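Long-range contacts in oxidoreductase, 2OG-Fe(II) oxygenase family (Burkholderia pseudomallei, PDB 6N1F), which probably acts as an iron-dependent oxidoreductase of the 2-oxoglutarate oxygenase family, holding a single iron ion between two histidines and an aspartate: residues A[145-150]-A[216-221]; A[178-183]-A[210-215]; A[139-144]-A[220-225]. One frame throughout, in Å; residues are numbered along the deposited sequence.

How the contacts relate
Contacts 1 and 3 are neighbouring parts of one antiparallel pairing, strand 137-147 against strand 218-227, and share Thr-220 and Ser-221; their centres lie about 15 Å apart. Contact 2 belongs to the facing, smaller sheet, its centre about 10 Å from that of contact 1. Contacts 1 and 2 touch, among other places, through Arg-219 NE and Gly-179 O, 2.8 Å apart, a probable hydrogen bond. Contacts 2 and 3 do not touch, their nearest atoms being about 7 Å apart, but both face the iron held by His-155, Asp-157 and His-209: the side chain of Phe-225 comes within about 5 Å of the metal and that of Phe-181 within about 6 Å.

Contact 1 (A[145-150]-A[216-221]); sequences RMLKDS and ANERTS
Met-146 and Arg-219 form the hydrogen-bonded antiparallel pair at the centre of this contact. The bond from Met-146 N to Arg-219 O, 2.7 Å, is nearly straight (170° at the hydrogen); the return bond runs from Arg-219 N to Met-146 O. Next along, a water accepts from Lys-148 N and donates to Asn-217 O.

Charge acts on the face carrying Arg-145, Leu-147 and Glu-218. Arg-145 NE gives a weak, bent bond to Glu-218 OE1 at 3.3 Å, part of a salt bridge in which the guanidinium and carboxylate planes are turned 70° apart. The Glu-218 CG sits between its own N and carbonyl carbon (chi1 71°), and the extended remainder carries the carboxylate to the guanidinium edge. Leu-147 CD2 lies 3.8 Å above one face of that guanidinium, toward its rim.

Packing dominates the other face, where the selenomethionine Met-146 runs alongside Arg-219, its SE 3.9 Å from Arg-219 CD. Val-211 touches both side chains, and Arg-219 NE is hydrogen-bonded to Gly-179 O.

After Leu-147 the chain reverses in a type II turn, with Ser-150 N bonded to Leu-147 O. The contact thus forms one end of the central antiparallel strand pair of the major sheet in a double-stranded beta-helix (jelly-roll) fold, as in other 2OG-Fe(II) oxygenases.

Contact 2 (A[178-183]-A[210-215]); sequences GGEFVV and EVRTVR
Val-182 and Glu-210 lie side by side and point the same way, as a hydrogen-bonded antiparallel pair in the minor sheet of the double-stranded beta-helix. The straight bond from Val-182 N to Glu-210 O, 2.7 Å, supports them. Val-182 CB packs 3.8 Å from Glu-210 CG, while the Glu-210 carboxylate turns to His-184.

Arg-212 crosses Val-182 obliquely: CG2 of the valine sits 3.5 Å above one face of the guanidinium, toward its rim. The far end of this arginine is held by a salt bridge to Glu-26.

On the other face Phe-181 and Val-211 meet at about a right angle, Val-211 CG2 standing at the ring edge, 4.1 Å from Phe-181 CD1. The Phe-181 ring also meets that of the iron ligand His-209, which puts Phe-181 beside the metal site, its side chain about 6 Å from the iron.

Outside the strand pair, Gly-179 N bonds Thr-213 O from above the carbonyl plane. Glu-180, bent at chi2 (88°), sends OE2 to Arg-215 NH2 in a salt bridge of 3.5 Å, with the planes of the two groups 40° apart. A bend at chi3 (-106°) folds the Arg-215 guanidinium over the adjoining backbone, placing Gly-178 N 3.7 Å above the centre of its plane.

Contact 3 (A[139-144]-A[220-225]); sequences RRCQIN and TSLVYF
Strands 139-144 and 220-225 run antiparallel, their axes 4.6 Å apart at closest approach and their directions 173° apart, with paired backbone bonds joining Gln-142 to Val-223 and Asn-144 to Ser-221.

On one face Ile-143 leans across Leu-222, its CD1 touching Leu-222 CG at 3.6 Å, while its CG2 meets the methyl of Thr-220. Cys-141 SG, anti to the backbone N (chi1 178°), turns beside Leu-222 CD2 at 3.6 Å. Ile-113 and Leu-117 of helix 109-117 pack on Leu-222, and Leu-117 also on Cys-141.

The opposite face carries a polar chain along one strand. Arg-140 grips Gln-142 OE1 side-on, with NE at 3.1 Å and NH2 at 3.0 Å, both coming from the same face of the amide. Gln-142 NE2 then donates to a lone pair of Asn-144 OD1 at 2.8 Å, an almost straight bond; with OE1 accepting and NE2 donating, the rotation of the Gln-142 amide is set.

Alongside, the aliphatic part of Arg-140 follows the Phe-225 ring, with CB 3.7 Å from Phe-225 CD2. That ring stacks on Tyr-164 and touches the iron ligand Asp-157. The pair thus has one face against helix 109-117 and the other, with Phe-225, toward the iron, in the major sheet of the jelly-roll fold, as expected for this family.

Contact 1 (A[145-150]-A[216-221])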
ATOM      1  N   ARG A 145       2.974  10.994   3.520  1.00 25.28           N
ATOM      2  CA  ARG A 145       2.709  11.661   4.787  1.00 25.51           C
ATOM      3  C   ARG A 145       1.584  12.673   4.573  1.00 25.75           C
ATOM      4  O   ARG A 145       1.790  13.733   3.966  1.00 26.72           O
ATOM      5  CB  ARG A 145       3.980  12.313   5.314  1.00 31.80           C
ATOM      6  CG  ARG A 145       3.800  13.046   6.625  1.00 37.63           C
ATOM      7  CD  ARG A 145       5.147  13.489   7.152  1.00 43.85           C
ATOM      8  NE  ARG A 145       5.025  14.654   8.014  1.00 37.34           N
ATOM      9  CZ  ARG A 145       5.229  15.901   7.610  1.00 48.54           C
ATOM     10  NH1 ARG A 145       5.570  16.150   6.349  1.00 59.18           N
ATOM     11  NH2 ARG A 145       5.091  16.902   8.468  1.00 51.98           N
HETATM   12  N   MSE A 146       0.398  12.341   5.070  1.00 25.05           N
HETATM   13  CA  MSE A 146      -0.797  13.119   4.780  1.00 25.30           C
HETATM   14  C   MSE A 146      -1.171  13.968   5.978  1.00 25.91           C
HETATM   15  O   MSE A 146      -1.372  13.444   7.082  1.00 25.60           O
HETATM   16  CB  MSE A 146      -1.967  12.198   4.392  1.00 24.45           C
HETATM   17  CG  MSE A 146      -1.710  11.322   3.167  1.00 24.24           C
HETATM   18 SE   MSE A 146      -3.261  10.193   2.794  1.00 34.13          SE
HETATM   19  CE  MSE A 146      -4.601  11.555   2.416  1.00 24.33           C
ATOM     20  N   LEU A 147      -1.247  15.274   5.760  1.00 26.96           N
ATOM     21  CA  LEU A 147      -1.511  16.208   6.834  1.00 27.86           C
ATOM     22  C   LEU A 147      -3.015  16.423   6.987  1.00 39.21           C
ATOM     23  O   LEU A 147      -3.817  15.968   6.167  1.00 27.29           O
ATOM     24  CB  LEU A 147      -0.796  17.527   6.558  1.00 29.24           C
ATOM     25  CG  LEU A 147       0.688  17.366   6.263  1.00 29.57           C
ATOM     26  CD1 LEU A 147       1.300  18.716   5.959  1.00 31.20           C
ATOM     27  CD2 LEU A 147       1.384  16.713   7.427  1.00 29.43           C
ATOM     28  N   LYS A 148      -3.394  17.131   8.058  1.00 28.72           N
ATOM     29  CA  LYS A 148      -4.801  17.392   8.330  1.00 35.75           C
ATOM     30  C   LYS A 148      -5.459  18.059   7.134  1.00 36.99           C
ATOM     31  O   LYS A 148      -4.903  18.998   6.557  1.00 30.16           O
ATOM     32  CB  LYS A 148      -4.949  18.282   9.559  1.00 32.75           C
ATOM     33  CG  LYS A 148      -6.371  18.443  10.042  1.00 34.41           C
ATOM     34  CD  LYS A 148      -6.404  19.221  11.353  1.00 45.24           C
ATOM     35  CE  LYS A 148      -7.820  19.658  11.710  1.00 50.96           C
ATOM     36  NZ  LYS A 148      -8.536  20.195  10.526  1.00 50.99           N
ATOM     37  N   ASP A 149      -6.632  17.549   6.755  1.00 29.04           N
ATOM     38  CA  ASP A 149      -7.501  18.035   5.681  1.00 29.55           C
ATOM     39  C   ASP A 149      -7.009  17.595   4.307  1.00 36.15           C
ATOM     40  O   ASP A 149      -7.626  17.954   3.304  1.00 39.75           O
ATOM     41  CB  ASP A 149      -7.667  19.563   5.694  1.00 35.98           C
ATOM     42  CG  ASP A 149      -8.282  20.059   6.975  1.00 46.06           C
ATOM     43  OD1 ASP A 149      -9.360  19.549   7.353  1.00 49.76           O
ATOM     44  OD2 ASP A 149      -7.679  20.942   7.616  1.00 49.44           O
ATOM     45  N   SER A 150      -5.934  16.827   4.224  1.00 28.11           N
ATOM     46  CA  SER A 150      -5.589  16.198   2.963  1.00 27.65           C
ATOM     47  C   SER A 150      -6.514  15.007   2.690  1.00 27.34           C
ATOM     48  O   SER A 150      -7.190  14.488   3.582  1.00 26.62           O
ATOM     49  CB  SER A 150      -4.128  15.740   2.980  1.00 29.58           C
ATOM     50  OG  SER A 150      -3.915  14.786   4.008  1.00 26.28           O
ATOM     51  N   ALA A 216      -7.266  14.659  11.822  1.00 49.59           N
ATOM     52  CA  ALA A 216      -6.411  15.136  12.899  1.00 58.84           C
ATOM     53  C   ALA A 216      -4.985  14.662  12.665  1.00 53.12           C
ATOM     54  O   ALA A 216      -4.744  13.683  11.956  1.00 47.86           O
ATOM     55  CB  ALA A 216      -6.923  14.681  14.272  1.00 59.67           C
ATOM     56  N   ASN A 217      -4.053  15.381  13.298  1.00 44.21           N
ATOM     57  CA  ASN A 217      -2.606  15.230  13.179  1.00 43.55           C
ATOM     58  C   ASN A 217      -2.157  14.899  11.760  1.00 43.86           C
ATOM     59  O   ASN A 217      -2.192  15.762  10.877  1.00 45.93           O
ATOM     60  CB  ASN A 217      -2.094  14.171  14.159  1.00 40.96           C
ATOM     61  CG  ASN A 217      -0.597  14.303  14.428  1.00 47.31           C
ATOM     62  OD1 ASN A 217      -0.005  15.365  14.219  1.00 44.54           O
ATOM     63  ND2 ASN A 217       0.019  13.221  14.890  1.00 56.73           N
ATOM     64  N   GLU A 218      -1.724  13.661  11.534  1.00 33.34           N
ATOM     65  CA  GLU A 218      -1.153  13.283  10.249  1.00 33.58           C
ATOM     66  C   GLU A 218      -1.249  11.774  10.094  1.00 28.88           C
ATOM     67  O   GLU A 218      -1.351  11.038  11.074  1.00 24.22           O
ATOM     68  CB  GLU A 218       0.305  13.744  10.126  1.00 42.71           C
ATOM     69  CG  GLU A 218       1.273  12.967  10.990  1.00 49.22           C
ATOM     70  CD  GLU A 218       2.719  13.401  10.793  1.00 63.57           C
ATOM     71  OE1 GLU A 218       2.972  14.617  10.658  1.00 67.34           O
ATOM     72  OE2 GLU A 218       3.606  12.523  10.771  1.00 67.28           O
ATOM     73  N   ARG A 219      -1.223  11.326   8.843  1.00 24.71           N
ATOM     74  CA  ARG A 219      -1.393   9.919   8.508  1.00 25.71           C
ATOM     75  C   ARG A 219      -0.242   9.538   7.592  1.00 25.70           C
ATOM     76  O   ARG A 219      -0.052  10.158   6.537  1.00 25.23           O
ATOM     77  CB  ARG A 219      -2.759   9.682   7.847  1.00 29.38           C
ATOM     78  CG  ARG A 219      -3.047   8.281   7.276  1.00 26.54           C
ATOM     79  CD  ARG A 219      -4.122   8.451   6.201  1.00 23.25           C
ATOM     80  NE  ARG A 219      -4.929   7.269   5.922  1.00 26.09           N
ATOM     81  CZ  ARG A 219      -4.688   6.409   4.932  1.00 27.27           C
ATOM     82  NH1 ARG A 219      -3.640   6.578   4.122  1.00 23.51           N
ATOM     83  NH2 ARG A 219      -5.507   5.391   4.739  1.00 26.53           N
ATOM     84  N   THR A 220       0.538   8.543   8.012  1.00 23.52           N
ATOM     85  CA  THR A 220       1.772   8.147   7.340  1.00 24.45           C
ATOM     86  C   THR A 220       1.688   6.680   6.959  1.00 22.43           C
ATOM     87  O   THR A 220       1.413   5.834   7.811  1.00 23.45           O
ATOM     88  CB  THR A 220       2.983   8.370   8.241  1.00 30.15           C
ATOM     89  OG1 THR A 220       2.953   9.710   8.745  1.00 34.94           O
ATOM     90  CG2 THR A 220       4.275   8.125   7.475  1.00 30.29           C
ATOM     91  N   SER A 221       1.934   6.375   5.692  1.00 20.79           N
ATOM     92  CA  SER A 221       1.767   5.011   5.220  1.00 29.05           C
ATOM     93  C   SER A 221       2.838   4.675   4.195  1.00 22.31           C
ATOM     94  O   SER A 221       3.211   5.520   3.378  1.00 22.83           O
ATOM     95  CB  SER A 221       0.368   4.811   4.616  1.00 33.83           C
ATOM     96  OG  SER A 221       0.140   5.676   3.517  1.00 37.63           O
TER
HETATM   97  O   HOH W   1      -1.715  18.261  10.110  1.00 31.70           O

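Contact 2 (A[178-183]-A[210-215])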
ATOM      1  N   GLY A 178     -10.167  10.265  10.898  1.00 46.50           N
ATOM      2  CA  GLY A 178     -10.488  10.198   9.483  1.00 41.08           C
ATOM      3  C   GLY A 178      -9.493   9.340   8.725  1.00 37.28           C
ATOM      4  O   GLY A 178      -8.952   8.355   9.241  1.00 33.42           O
ATOM      5  N   GLY A 179      -9.242   9.718   7.471  1.00 37.59           N
ATOM      6  CA  GLY A 179      -8.234   9.024   6.682  1.00 29.85           C
ATOM      7  C   GLY A 179      -8.569   7.592   6.318  1.00 27.63           C
ATOM      8  O   GLY A 179      -7.656   6.764   6.156  1.00 27.22           O
ATOM      9  N   GLU A 180      -9.851   7.267   6.175  1.00 28.45           N
ATOM     10  CA  GLU A 180     -10.210   5.907   5.807  1.00 26.86           C
ATOM     11  C   GLU A 180      -9.805   5.595   4.369  1.00 26.09           C
ATOM     12  O   GLU A 180      -9.901   6.430   3.465  1.00 24.99           O
ATOM     13  CB  GLU A 180     -11.701   5.664   5.994  1.00 28.76           C
ATOM     14  CG  GLU A 180     -12.191   5.797   7.432  1.00 31.51           C
ATOM     15  CD  GLU A 180     -12.579   7.216   7.770  1.00 43.39           C
ATOM     16  OE1 GLU A 180     -12.314   8.102   6.924  1.00 42.02           O
ATOM     17  OE2 GLU A 180     -13.152   7.447   8.865  1.00 44.57           O
ATOM     18  N   PHE A 181      -9.331   4.378   4.170  1.00 14.60           N
ATOM     19  CA  PHE A 181      -9.089   3.854   2.841  1.00 18.07           C
ATOM     20  C   PHE A 181     -10.398   3.244   2.344  1.00 24.53           C
ATOM     21  O   PHE A 181     -10.907   2.295   2.948  1.00 23.14           O
ATOM     22  CB  PHE A 181      -7.954   2.829   2.902  1.00 15.49           C
ATOM     23  CG  PHE A 181      -7.640   2.225   1.605  1.00 21.61           C
ATOM     24  CD1 PHE A 181      -6.875   2.913   0.684  1.00 27.61           C
ATOM     25  CD2 PHE A 181      -8.128   0.970   1.278  1.00 19.88           C
ATOM     26  CE1 PHE A 181      -6.603   2.358  -0.545  1.00 26.66           C
ATOM     27  CE2 PHE A 181      -7.843   0.408   0.059  1.00 21.54           C
ATOM     28  CZ  PHE A 181      -7.086   1.109  -0.858  1.00 27.44           C
ATOM     29  N   VAL A 182     -10.968   3.808   1.274  1.00 20.50           N
ATOM     30  CA  VAL A 182     -12.271   3.388   0.775  1.00 18.07           C
ATOM     31  C   VAL A 182     -12.134   2.858  -0.643  1.00 25.38           C
ATOM     32  O   VAL A 182     -11.638   3.565  -1.528  1.00 26.06           O
ATOM     33  CB  VAL A 182     -13.287   4.536   0.814  1.00 18.21           C
ATOM     34  CG1 VAL A 182     -14.641   4.020   0.397  1.00 25.00           C
ATOM     35  CG2 VAL A 182     -13.333   5.139   2.213  1.00 16.91           C
ATOM     36  N   VAL A 183     -12.626   1.634  -0.861  1.00 20.68           N
ATOM     37  CA  VAL A 183     -12.680   0.984  -2.166  1.00 22.76           C
ATOM     38  C   VAL A 183     -14.109   1.021  -2.679  1.00 30.11           C
ATOM     39  O   VAL A 183     -15.058   0.756  -1.925  1.00 26.27           O
ATOM     40  CB  VAL A 183     -12.188  -0.474  -2.081  1.00 28.73           C
ATOM     41  CG1 VAL A 183     -12.166  -1.113  -3.460  1.00 31.17           C
ATOM     42  CG2 VAL A 183     -10.838  -0.550  -1.411  1.00 24.82           C
ATOM     43  N   GLU A 210      -9.853   5.381  -2.688  1.00 23.98           N
ATOM     44  CA  GLU A 210      -9.605   6.737  -2.228  1.00 24.13           C
ATOM     45  C   GLU A 210      -9.277   6.703  -0.750  1.00 28.39           C
ATOM     46  O   GLU A 210      -9.634   5.765  -0.030  1.00 20.34           O
ATOM     47  CB  GLU A 210     -10.832   7.629  -2.443  1.00 25.47           C
ATOM     48  CG  GLU A 210     -11.925   7.298  -1.450  1.00 25.97           C
ATOM     49  CD  GLU A 210     -13.129   8.237  -1.510  1.00 39.55           C
ATOM     50  OE1 GLU A 210     -12.948   9.435  -1.810  1.00 43.46           O
ATOM     51  OE2 GLU A 210     -14.257   7.768  -1.244  1.00 33.07           O
ATOM     52  N   VAL A 211      -8.637   7.767  -0.291  1.00 23.65           N
ATOM     53  CA  VAL A 211      -8.435   7.996   1.129  1.00 21.66           C
ATOM     54  C   VAL A 211      -9.254   9.220   1.510  1.00 26.80           C
ATOM     55  O   VAL A 211      -9.124  10.275   0.880  1.00 27.02           O
ATOM     56  CB  VAL A 211      -6.944   8.176   1.459  1.00 20.47           C
ATOM     57  CG1 VAL A 211      -6.754   8.354   2.959  1.00 18.95           C
ATOM     58  CG2 VAL A 211      -6.121   6.977   0.937  1.00 21.07           C
ATOM     59  N   ARG A 212     -10.123   9.074   2.509  1.00 31.26           N
ATOM     60  CA  ARG A 212     -10.974  10.186   2.897  1.00 26.49           C
ATOM     61  C   ARG A 212     -10.214  11.155   3.796  1.00 28.49           C
ATOM     62  O   ARG A 212      -9.115  10.869   4.291  1.00 21.75           O
ATOM     63  CB  ARG A 212     -12.252   9.694   3.581  1.00 24.59           C
ATOM     64  CG  ARG A 212     -13.106   8.868   2.645  1.00 34.12           C
ATOM     65  CD  ARG A 212     -14.442   8.498   3.237  1.00 37.47           C
ATOM     66  NE  ARG A 212     -15.328   7.970   2.202  1.00 38.60           N
ATOM     67  CZ  ARG A 212     -16.448   7.293   2.441  1.00 39.17           C
ATOM     68  NH1 ARG A 212     -16.820   7.029   3.690  1.00 38.63           N
ATOM     69  NH2 ARG A 212     -17.184   6.864   1.428  1.00 30.56           N
ATOM     70  N   THR A 213     -10.825  12.323   3.989  1.00 24.35           N
ATOM     71  CA  THR A 213     -10.169  13.461   4.612  1.00 24.83           C
ATOM     72  C   THR A 213      -9.504  13.073   5.920  1.00 27.76           C
ATOM     73  O   THR A 213     -10.104  12.397   6.759  1.00 27.49           O
ATOM     74  CB  THR A 213     -11.200  14.569   4.861  1.00 26.99           C
ATOM     75  OG1 THR A 213     -11.936  14.783   3.661  1.00 40.49           O
ATOM     76  CG2 THR A 213     -10.513  15.860   5.252  1.00 27.80           C
ATOM     77  N   VAL A 214      -8.257  13.511   6.085  1.00 31.83           N
ATOM     78  CA  VAL A 214      -7.546  13.344   7.345  1.00 27.26           C
ATOM     79  C   VAL A 214      -8.057  14.403   8.306  1.00 25.59           C
ATOM     80  O   VAL A 214      -8.023  15.596   7.999  1.00 29.40           O
ATOM     81  CB  VAL A 214      -6.030  13.454   7.154  1.00 24.69           C
ATOM     82  CG1 VAL A 214      -5.340  13.369   8.493  1.00 23.56           C
ATOM     83  CG2 VAL A 214      -5.530  12.333   6.239  1.00 25.34           C
ATOM     84  N   ARG A 215      -8.529  13.970   9.471  1.00 26.31           N
ATOM     85  CA  ARG A 215      -9.236  14.865  10.369  1.00 40.93           C
ATOM     86  C   ARG A 215      -8.406  15.296  11.567  1.00 52.39           C
ATOM     87  O   ARG A 215      -8.800  16.244  12.257  1.00 66.18           O
ATOM     88  CB  ARG A 215     -10.551  14.219  10.841  1.00 42.40           C
ATOM     89  CG  ARG A 215     -11.624  14.181   9.747  1.00 37.69           C
ATOM     90  CD  ARG A 215     -13.025  13.917  10.271  1.00 44.51           C
ATOM     91  NE  ARG A 215     -13.470  12.560   9.981  1.00 51.17           N
ATOM     92  CZ  ARG A 215     -13.645  11.610  10.897  1.00 66.47           C
ATOM     93  NH1 ARG A 215     -13.428  11.875  12.183  1.00 70.95           N
ATOM     94  NH2 ARG A 215     -14.044  10.394  10.530  1.00 68.73           N
TER
HETATM   95  O   HOH W   2     -12.953  11.427   6.711  1.00 30.07           O
HETATM   96  O   HOH W   3     -15.403   8.920   8.956  1.00 40.02           O

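Contact 3 (A[139-144]-A[220-225])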
ATOM      1  N   ARG A 139       7.284  -2.852  -7.996  1.00 32.76           N
ATOM      2  CA  ARG A 139       7.615  -1.886  -9.036  1.00 33.33           C
ATOM      3  C   ARG A 139       7.671  -0.451  -8.537  1.00 32.74           C
ATOM      4  O   ARG A 139       8.349   0.379  -9.147  1.00 33.29           O
ATOM      5  CB  ARG A 139       6.595  -1.961 -10.177  1.00 38.18           C
ATOM      6  CG  ARG A 139       6.780  -3.133 -11.130  1.00 39.54           C
ATOM      7  CD  ARG A 139       5.877  -2.980 -12.346  1.00 39.70           C
ATOM      8  NE  ARG A 139       6.310  -1.918 -13.248  1.00 43.13           N
ATOM      9  CZ  ARG A 139       7.076  -2.119 -14.318  1.00 46.48           C
ATOM     10  NH1 ARG A 139       7.500  -3.343 -14.616  1.00 44.16           N
ATOM     11  NH2 ARG A 139       7.420  -1.101 -15.095  1.00 41.26           N
ATOM     12  N   ARG A 140       6.949  -0.126  -7.473  1.00 32.47           N
ATOM     13  CA  ARG A 140       6.862   1.243  -6.999  1.00 33.00           C
ATOM     14  C   ARG A 140       6.673   1.184  -5.499  1.00 29.62           C
ATOM     15  O   ARG A 140       6.038   0.263  -4.992  1.00 30.52           O
ATOM     16  CB  ARG A 140       5.707   2.001  -7.686  1.00 34.37           C
ATOM     17  CG  ARG A 140       5.405   3.357  -7.094  1.00 35.35           C
ATOM     18  CD  ARG A 140       4.433   4.146  -7.951  1.00 41.32           C
ATOM     19  NE  ARG A 140       4.096   5.422  -7.330  1.00 43.33           N
ATOM     20  CZ  ARG A 140       3.552   6.449  -7.976  1.00 48.03           C
ATOM     21  NH1 ARG A 140       3.291   6.350  -9.273  1.00 48.81           N
ATOM     22  NH2 ARG A 140       3.277   7.578  -7.329  1.00 43.29           N
ATOM     23  N   CYS A 141       7.241   2.158  -4.790  1.00 29.63           N
ATOM     24  CA  CYS A 141       7.240   2.141  -3.335  1.00 26.82           C
ATOM     25  C   CYS A 141       7.552   3.535  -2.814  1.00 27.12           C
ATOM     26  O   CYS A 141       8.531   4.150  -3.248  1.00 31.51           O
ATOM     27  CB  CYS A 141       8.263   1.129  -2.815  1.00 36.10           C
ATOM     28  SG  CYS A 141       8.384   1.052  -1.017  1.00 37.00           S
ATOM     29  N   GLN A 142       6.728   4.035  -1.894  1.00 27.86           N
ATOM     30  CA  GLN A 142       6.927   5.373  -1.351  1.00 28.73           C
ATOM     31  C   GLN A 142       6.203   5.504  -0.014  1.00 32.76           C
ATOM     32  O   GLN A 142       5.287   4.739   0.302  1.00 37.91           O
ATOM     33  CB  GLN A 142       6.444   6.451  -2.334  1.00 27.15           C
ATOM     34  CG  GLN A 142       4.917   6.472  -2.497  1.00 26.21           C
ATOM     35  CD  GLN A 142       4.461   7.271  -3.680  1.00 32.19           C
ATOM     36  OE1 GLN A 142       4.894   7.030  -4.807  1.00 41.14           O
ATOM     37  NE2 GLN A 142       3.572   8.243  -3.438  1.00 29.74           N
ATOM     38  N   ILE A 143       6.641   6.488   0.771  1.00 29.71           N
ATOM     39  CA  ILE A 143       6.001   6.861   2.027  1.00 25.94           C
ATOM     40  C   ILE A 143       5.165   8.106   1.758  1.00 31.23           C
ATOM     41  O   ILE A 143       5.694   9.115   1.270  1.00 35.74           O
ATOM     42  CB  ILE A 143       7.032   7.138   3.136  1.00 28.05           C
ATOM     43  CG1 ILE A 143       8.053   6.008   3.264  1.00 32.22           C
ATOM     44  CG2 ILE A 143       6.337   7.320   4.458  1.00 36.46           C
ATOM     45  CD1 ILE A 143       7.539   4.844   4.021  1.00 40.21           C
ATOM     46  N   ASN A 144       3.863   8.037   2.061  1.00 26.98           N
ATOM     47  CA  ASN A 144       2.955   9.173   1.926  1.00 24.44           C
ATOM     48  C   ASN A 144       2.652   9.725   3.304  1.00 26.03           C
ATOM     49  O   ASN A 144       2.105   9.012   4.151  1.00 30.24           O
ATOM     50  CB  ASN A 144       1.650   8.775   1.246  1.00 24.10           C
ATOM     51  CG  ASN A 144       1.833   8.468  -0.203  1.00 30.86           C
ATOM     52  OD1 ASN A 144       2.818   8.881  -0.816  1.00 34.02           O
ATOM     53  ND2 ASN A 144       0.882   7.749  -0.776  1.00 33.41           N
ATOM     54  N   THR A 220       0.538   8.543   8.012  1.00 23.52           N
ATOM     55  CA  THR A 220       1.772   8.147   7.340  1.00 24.45           C
ATOM     56  C   THR A 220       1.688   6.680   6.959  1.00 22.43           C
ATOM     57  O   THR A 220       1.413   5.834   7.811  1.00 23.45           O
ATOM     58  CB  THR A 220       2.983   8.370   8.241  1.00 30.15           C
ATOM     59  OG1 THR A 220       2.953   9.710   8.745  1.00 34.94           O
ATOM     60  CG2 THR A 220       4.275   8.125   7.475  1.00 30.29           C
ATOM     61  N   SER A 221       1.934   6.375   5.692  1.00 20.79           N
ATOM     62  CA  SER A 221       1.767   5.011   5.220  1.00 29.05           C
ATOM     63  C   SER A 221       2.838   4.675   4.195  1.00 22.31           C
ATOM     64  O   SER A 221       3.211   5.520   3.378  1.00 22.83           O
ATOM     65  CB  SER A 221       0.368   4.811   4.616  1.00 33.83           C
ATOM     66  OG  SER A 221       0.140   5.676   3.517  1.00 37.63           O
ATOM     67  N   LEU A 222       3.331   3.439   4.248  1.00 22.95           N
ATOM     68  CA  LEU A 222       4.218   2.900   3.220  1.00 20.82           C
ATOM     69  C   LEU A 222       3.370   2.186   2.171  1.00 25.37           C
ATOM     70  O   LEU A 222       2.657   1.226   2.492  1.00 24.15           O
ATOM     71  CB  LEU A 222       5.237   1.937   3.841  1.00 22.11           C
ATOM     72  CG  LEU A 222       6.478   1.590   3.031  1.00 29.43           C
ATOM     73  CD1 LEU A 222       7.441   0.844   3.927  1.00 38.41           C
ATOM     74  CD2 LEU A 222       6.168   0.754   1.829  1.00 31.41           C
ATOM     75  N   VAL A 223       3.485   2.616   0.918  1.00 21.71           N
ATOM     76  CA  VAL A 223       2.651   2.118  -0.167  1.00 20.54           C
ATOM     77  C   VAL A 223       3.560   1.487  -1.216  1.00 20.78           C
ATOM     78  O   VAL A 223       4.563   2.088  -1.610  1.00 27.44           O
ATOM     79  CB  VAL A 223       1.803   3.250  -0.780  1.00 21.89           C
ATOM     80  CG1 VAL A 223       1.039   2.748  -1.979  1.00 24.85           C
ATOM     81  CG2 VAL A 223       0.849   3.817   0.252  1.00 31.12           C
ATOM     82  N   TYR A 224       3.221   0.285  -1.668  1.00 22.87           N
ATOM     83  CA  TYR A 224       3.977  -0.285  -2.778  1.00 23.31           C
ATOM     84  C   TYR A 224       3.078  -1.136  -3.658  1.00 30.89           C
ATOM     85  O   TYR A 224       1.980  -1.535  -3.266  1.00 28.00           O
ATOM     86  CB  TYR A 224       5.205  -1.093  -2.323  1.00 24.44           C
ATOM     87  CG  TYR A 224       5.039  -2.204  -1.291  1.00 27.57           C
ATOM     88  CD1 TYR A 224       5.215  -3.541  -1.643  1.00 23.99           C
ATOM     89  CD2 TYR A 224       4.798  -1.912   0.048  1.00 25.77           C
ATOM     90  CE1 TYR A 224       5.111  -4.564  -0.694  1.00 25.01           C
ATOM     91  CE2 TYR A 224       4.688  -2.927   1.005  1.00 24.94           C
ATOM     92  CZ  TYR A 224       4.844  -4.241   0.632  1.00 23.37           C
ATOM     93  OH  TYR A 224       4.725  -5.220   1.590  1.00 31.36           O
ATOM     94  N   PHE A 225       3.584  -1.429  -4.857  1.00 25.52           N
ATOM     95  CA  PHE A 225       2.790  -1.997  -5.934  1.00 29.03           C
ATOM     96  C   PHE A 225       3.484  -3.222  -6.511  1.00 25.27           C
ATOM     97  O   PHE A 225       4.694  -3.211  -6.748  1.00 34.76           O
ATOM     98  CB  PHE A 225       2.547  -0.941  -7.019  1.00 24.36           C
ATOM     99  CG  PHE A 225       1.823   0.283  -6.508  1.00 34.53           C
ATOM    100  CD1 PHE A 225       0.446   0.372  -6.590  1.00 28.74           C
ATOM    101  CD2 PHE A 225       2.522   1.323  -5.918  1.00 35.38           C
ATOM    102  CE1 PHE A 225      -0.221   1.481  -6.114  1.00 33.84           C
ATOM    103  CE2 PHE A 225       1.866   2.431  -5.439  1.00 34.65           C
ATOM    104  CZ  PHE A 225       0.492   2.514  -5.539  1.00 38.25           C
TER
HETATM  105  O   HOH W   4      -1.082   8.366   4.637  1.00 25.03           O